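Local coordinates for putative hemin ABC transport system, membrane protein (Burkholderia cenocepacia J2315, PDB 5B57) that probably serves as the membrane-spanning subunit of an ABC transporter that imports heme across the cell membrane, at residues A[180-188]-A[199-210]. Numbering follows the deposited sequence.
Sequences VAALVYRLA and LLLAGIAINALV
Val184 is the knob of this helix-helix contact, its side chain seated in a hole formed by Leu199, Ala202, Gly203 and Ile206. With CG1 anti to the backbone N (chi1 171°), its two methyls part: CG1 lies 3.6 Å from the backbone N of Gly203 and near the methyl of Ala202, while CG2 comes alongside Ile206, 3.6 Å from its CB. Side chains meet side chains through carbon alone. Ile206 runs past Val184 in the opposite sense, and its CG1, anti to the carbonyl carbon (chi1 -67°), carries CD1 to two leucines: 3.5 Å to Leu187 CD1 and 3.6 Å to Leu183 CD2. Small residues let the backbones close up at the end nearer the connecting loop, where the CB of Ala188 meets the Leu199 backbone, 3.4 Å from its N, and the CB of Ala202 lies 3.9 Å from Leu187 CB. Further from the loop the helices splay, the N-to-C directions of the two segments lying 130° apart, and Val180 reaches Val210 only loosely, 4.5 Å between CG1 and CG2. The segments belong to helices 168-188 and 196-220, consecutive helices of a FecCD-family permease, both predicted to span the membrane. Leu199 also packs on Leu291 of helix 283-305 and Val210 on Leu147 of helix 141-154, whereas Ile204 and Ala205 meet Phe372 of the second subunit, whose Arg380 hydrogen-bonds to the carbonyl oxygen of Ala188.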
loop_
_atom_site.group_PDB
_atom_site.type_symbol
_atom_site.label_atom_id
_atom_site.label_comp_id
_atom_site.label_asym_id
_atom_site.label_seq_id
_atom_site.Cartn_x
_atom_site.Cartn_y
_atom_site.Cartn_z
ATOM N N VAL A 180 -8.979 -8.204 23.405
ATOM C CA VAL A 180 -7.827 -8.113 22.513
ATOM C C VAL A 180 -8.044 -6.988 21.500
ATOM O O VAL A 180 -7.078 -6.378 21.039
ATOM C CB VAL A 180 -7.485 -9.453 21.826
ATOM C CG1 VAL A 180 -7.725 -10.663 22.742
ATOM C CG2 VAL A 180 -8.234 -9.589 20.568
ATOM N N ALA A 181 -9.301 -6.664 21.172
ATOM C CA ALA A 181 -9.563 -5.461 20.386
ATOM C C ALA A 181 -9.174 -4.212 21.155
ATOM O O ALA A 181 -8.734 -3.237 20.547
ATOM C CB ALA A 181 -11.027 -5.396 19.977
ATOM N N ALA A 182 -9.302 -4.231 22.487
ATOM C CA ALA A 182 -8.872 -3.111 23.322
ATOM C C ALA A 182 -7.357 -3.108 23.551
ATOM O O ALA A 182 -6.736 -2.035 23.632
ATOM C CB ALA A 182 -9.611 -3.145 24.659
ATOM N N LEU A 183 -6.747 -4.294 23.670
ATOM C CA LEU A 183 -5.305 -4.349 23.850
ATOM C C LEU A 183 -4.587 -3.846 22.603
ATOM O O LEU A 183 -3.650 -3.051 22.706
ATOM C CB LEU A 183 -4.879 -5.771 24.222
ATOM C CG LEU A 183 -3.414 -6.229 24.087
ATOM C CD1 LEU A 183 -2.447 -5.368 24.901
ATOM C CD2 LEU A 183 -3.244 -7.706 24.432
ATOM N N VAL A 184 -5.053 -4.253 21.414
ATOM C CA VAL A 184 -4.451 -3.795 20.158
ATOM C C VAL A 184 -4.531 -2.276 20.040
ATOM O O VAL A 184 -3.570 -1.622 19.630
ATOM C CB VAL A 184 -5.116 -4.495 18.958
ATOM C CG1 VAL A 184 -4.650 -3.873 17.645
ATOM C CG2 VAL A 184 -4.754 -5.934 18.959
ATOM N N TYR A 185 -5.674 -1.693 20.409
ATOM C CA TYR A 185 -5.812 -0.242 20.401
ATOM C C TYR A 185 -4.778 0.429 21.304
ATOM O O TYR A 185 -4.102 1.373 20.889
ATOM C CB TYR A 185 -7.223 0.155 20.825
ATOM C CG TYR A 185 -7.427 1.652 20.811
ATOM C CD1 TYR A 185 -7.760 2.317 19.639
ATOM C CD2 TYR A 185 -7.250 2.410 21.957
ATOM C CE1 TYR A 185 -7.929 3.701 19.616
ATOM C CE2 TYR A 185 -7.415 3.790 21.941
ATOM C CZ TYR A 185 -7.752 4.431 20.766
ATOM O OH TYR A 185 -7.921 5.804 20.728
ATOM N N ARG A 186 -4.644 -0.034 22.550
ATOM C CA ARG A 186 -3.676 0.597 23.447
ATOM C C ARG A 186 -2.250 0.514 22.905
ATOM O O ARG A 186 -1.475 1.470 23.048
ATOM C CB ARG A 186 -3.747 -0.021 24.840
ATOM C CG ARG A 186 -4.239 0.958 25.899
ATOM C CD ARG A 186 -3.260 2.127 26.141
ATOM N NE ARG A 186 -2.087 1.725 26.931
ATOM C CZ ARG A 186 -2.023 1.711 28.268
ATOM N NH1 ARG A 186 -3.059 2.079 29.017
ATOM N NH2 ARG A 186 -0.906 1.318 28.866
ATOM N N LEU A 187 -1.880 -0.615 22.278
ATOM C CA LEU A 187 -0.508 -0.777 21.785
ATOM C C LEU A 187 -0.195 0.196 20.654
ATOM O O LEU A 187 0.954 0.650 20.514
ATOM C CB LEU A 187 -0.267 -2.215 21.317
ATOM C CG LEU A 187 -0.154 -3.335 22.357
ATOM C CD1 LEU A 187 0.257 -4.596 21.645
ATOM C CD2 LEU A 187 0.813 -3.035 23.514
ATOM N N ALA A 188 -1.206 0.539 19.848
ATOM C CA ALA A 188 -1.002 1.413 18.699
ATOM C C ALA A 188 -1.125 2.882 19.078
ATOM O O ALA A 188 -0.406 3.727 18.532
ATOM C CB ALA A 188 -1.999 1.070 17.598
ATOM N N LEU A 199 -1.874 0.622 14.201
ATOM C CA LEU A 199 -2.951 -0.292 14.570
ATOM C C LEU A 199 -2.833 -1.610 13.826
ATOM O O LEU A 199 -3.058 -2.680 14.396
ATOM C CB LEU A 199 -4.306 0.344 14.286
ATOM C CG LEU A 199 -5.428 -0.546 14.776
ATOM C CD1 LEU A 199 -6.421 0.306 15.482
ATOM C CD2 LEU A 199 -6.077 -1.235 13.613
ATOM N N LEU A 200 -2.478 -1.553 12.544
ATOM C CA LEU A 200 -2.314 -2.780 11.774
ATOM C C LEU A 200 -1.113 -3.572 12.268
ATOM O O LEU A 200 -1.146 -4.809 12.279
ATOM C CB LEU A 200 -2.184 -2.448 10.287
ATOM C CG LEU A 200 -3.476 -1.961 9.629
ATOM C CD1 LEU A 200 -3.240 -1.678 8.148
ATOM C CD2 LEU A 200 -4.623 -2.978 9.850
ATOM N N LEU A 201 -0.055 -2.875 12.713
ATOM C CA LEU A 201 1.135 -3.562 13.218
ATOM C C LEU A 201 0.891 -4.186 14.599
ATOM O O LEU A 201 1.284 -5.333 14.848
ATOM C CB LEU A 201 2.316 -2.590 13.242
ATOM C CG LEU A 201 3.605 -3.016 12.514
ATOM C CD1 LEU A 201 3.359 -3.560 11.111
ATOM C CD2 LEU A 201 4.549 -1.841 12.421
ATOM N N ALA A 202 0.235 -3.469 15.510
ATOM C CA ALA A 202 -0.182 -4.104 16.757
ATOM C C ALA A 202 -1.037 -5.331 16.487
ATOM O O ALA A 202 -0.854 -6.371 17.123
ATOM C CB ALA A 202 -0.947 -3.110 17.632
ATOM N N GLY A 203 -1.989 -5.216 15.562
ATOM C CA GLY A 203 -2.822 -6.352 15.203
ATOM C C GLY A 203 -2.029 -7.555 14.741
ATOM O O GLY A 203 -2.257 -8.669 15.206
ATOM N N ILE A 204 -1.078 -7.350 13.828
ATOM C CA ILE A 204 -0.232 -8.472 13.404
ATOM C C ILE A 204 0.439 -9.123 14.608
ATOM O O ILE A 204 0.510 -10.356 14.715
ATOM C CB ILE A 204 0.827 -8.020 12.378
ATOM C CG1 ILE A 204 0.215 -7.281 11.184
ATOM C CG2 ILE A 204 1.638 -9.238 11.934
ATOM C CD1 ILE A 204 -1.045 -7.920 10.651
ATOM N N ALA A 205 0.949 -8.306 15.530
ATOM C CA ALA A 205 1.694 -8.859 16.651
ATOM C C ALA A 205 0.760 -9.498 17.668
ATOM O O ALA A 205 1.050 -10.597 18.163
ATOM C CB ALA A 205 2.567 -7.774 17.286
ATOM N N ILE A 206 -0.376 -8.858 17.980
ATOM C CA ILE A 206 -1.257 -9.474 18.967
ATOM C C ILE A 206 -1.949 -10.687 18.368
ATOM O O ILE A 206 -2.212 -11.668 19.076
ATOM C CB ILE A 206 -2.257 -8.463 19.539
ATOM C CG1 ILE A 206 -1.520 -7.400 20.359
ATOM C CG2 ILE A 206 -3.288 -9.167 20.421
ATOM C CD1 ILE A 206 -0.985 -7.916 21.677
ATOM N N ASN A 207 -2.189 -10.679 17.052
ATOM C CA ASN A 207 -2.738 -11.861 16.382
ATOM C C ASN A 207 -1.793 -13.053 16.394
ATOM O O ASN A 207 -2.264 -14.202 16.383
ATOM C CB ASN A 207 -3.082 -11.561 14.933
ATOM C CG ASN A 207 -4.491 -11.148 14.774
ATOM O OD1 ASN A 207 -5.303 -11.341 15.679
ATOM N ND2 ASN A 207 -4.812 -10.570 13.623
ATOM N N ALA A 208 -0.474 -12.800 16.307
ATOM C CA ALA A 208 0.505 -13.876 16.384
ATOM C C ALA A 208 0.463 -14.539 17.743
ATOM O O ALA A 208 0.518 -15.767 17.840
ATOM C CB ALA A 208 1.900 -13.337 16.120
ATOM N N LEU A 209 0.329 -13.737 18.802
ATOM C CA LEU A 209 0.351 -14.230 20.178
ATOM C C LEU A 209 -0.912 -15.017 20.511
ATOM O O LEU A 209 -0.809 -16.099 21.090
ATOM C CB LEU A 209 0.585 -13.035 21.122
ATOM C CG LEU A 209 0.547 -12.978 22.652
ATOM C CD1 LEU A 209 1.729 -13.672 23.257
ATOM C CD2 LEU A 209 0.547 -11.523 23.066
ATOM N N VAL A 210 -2.086 -14.536 20.076
ATOM C CA VAL A 210 -3.349 -15.259 20.262
ATOM C C VAL A 210 -3.401 -16.592 19.482
ATOM O O VAL A 210 -3.952 -17.587 19.987
ATOM C CB VAL A 210 -4.532 -14.329 19.897
ATOM C CG1 VAL A 210 -5.873 -15.066 19.948
ATOM C CG2 VAL A 210 -4.553 -13.129 20.823
#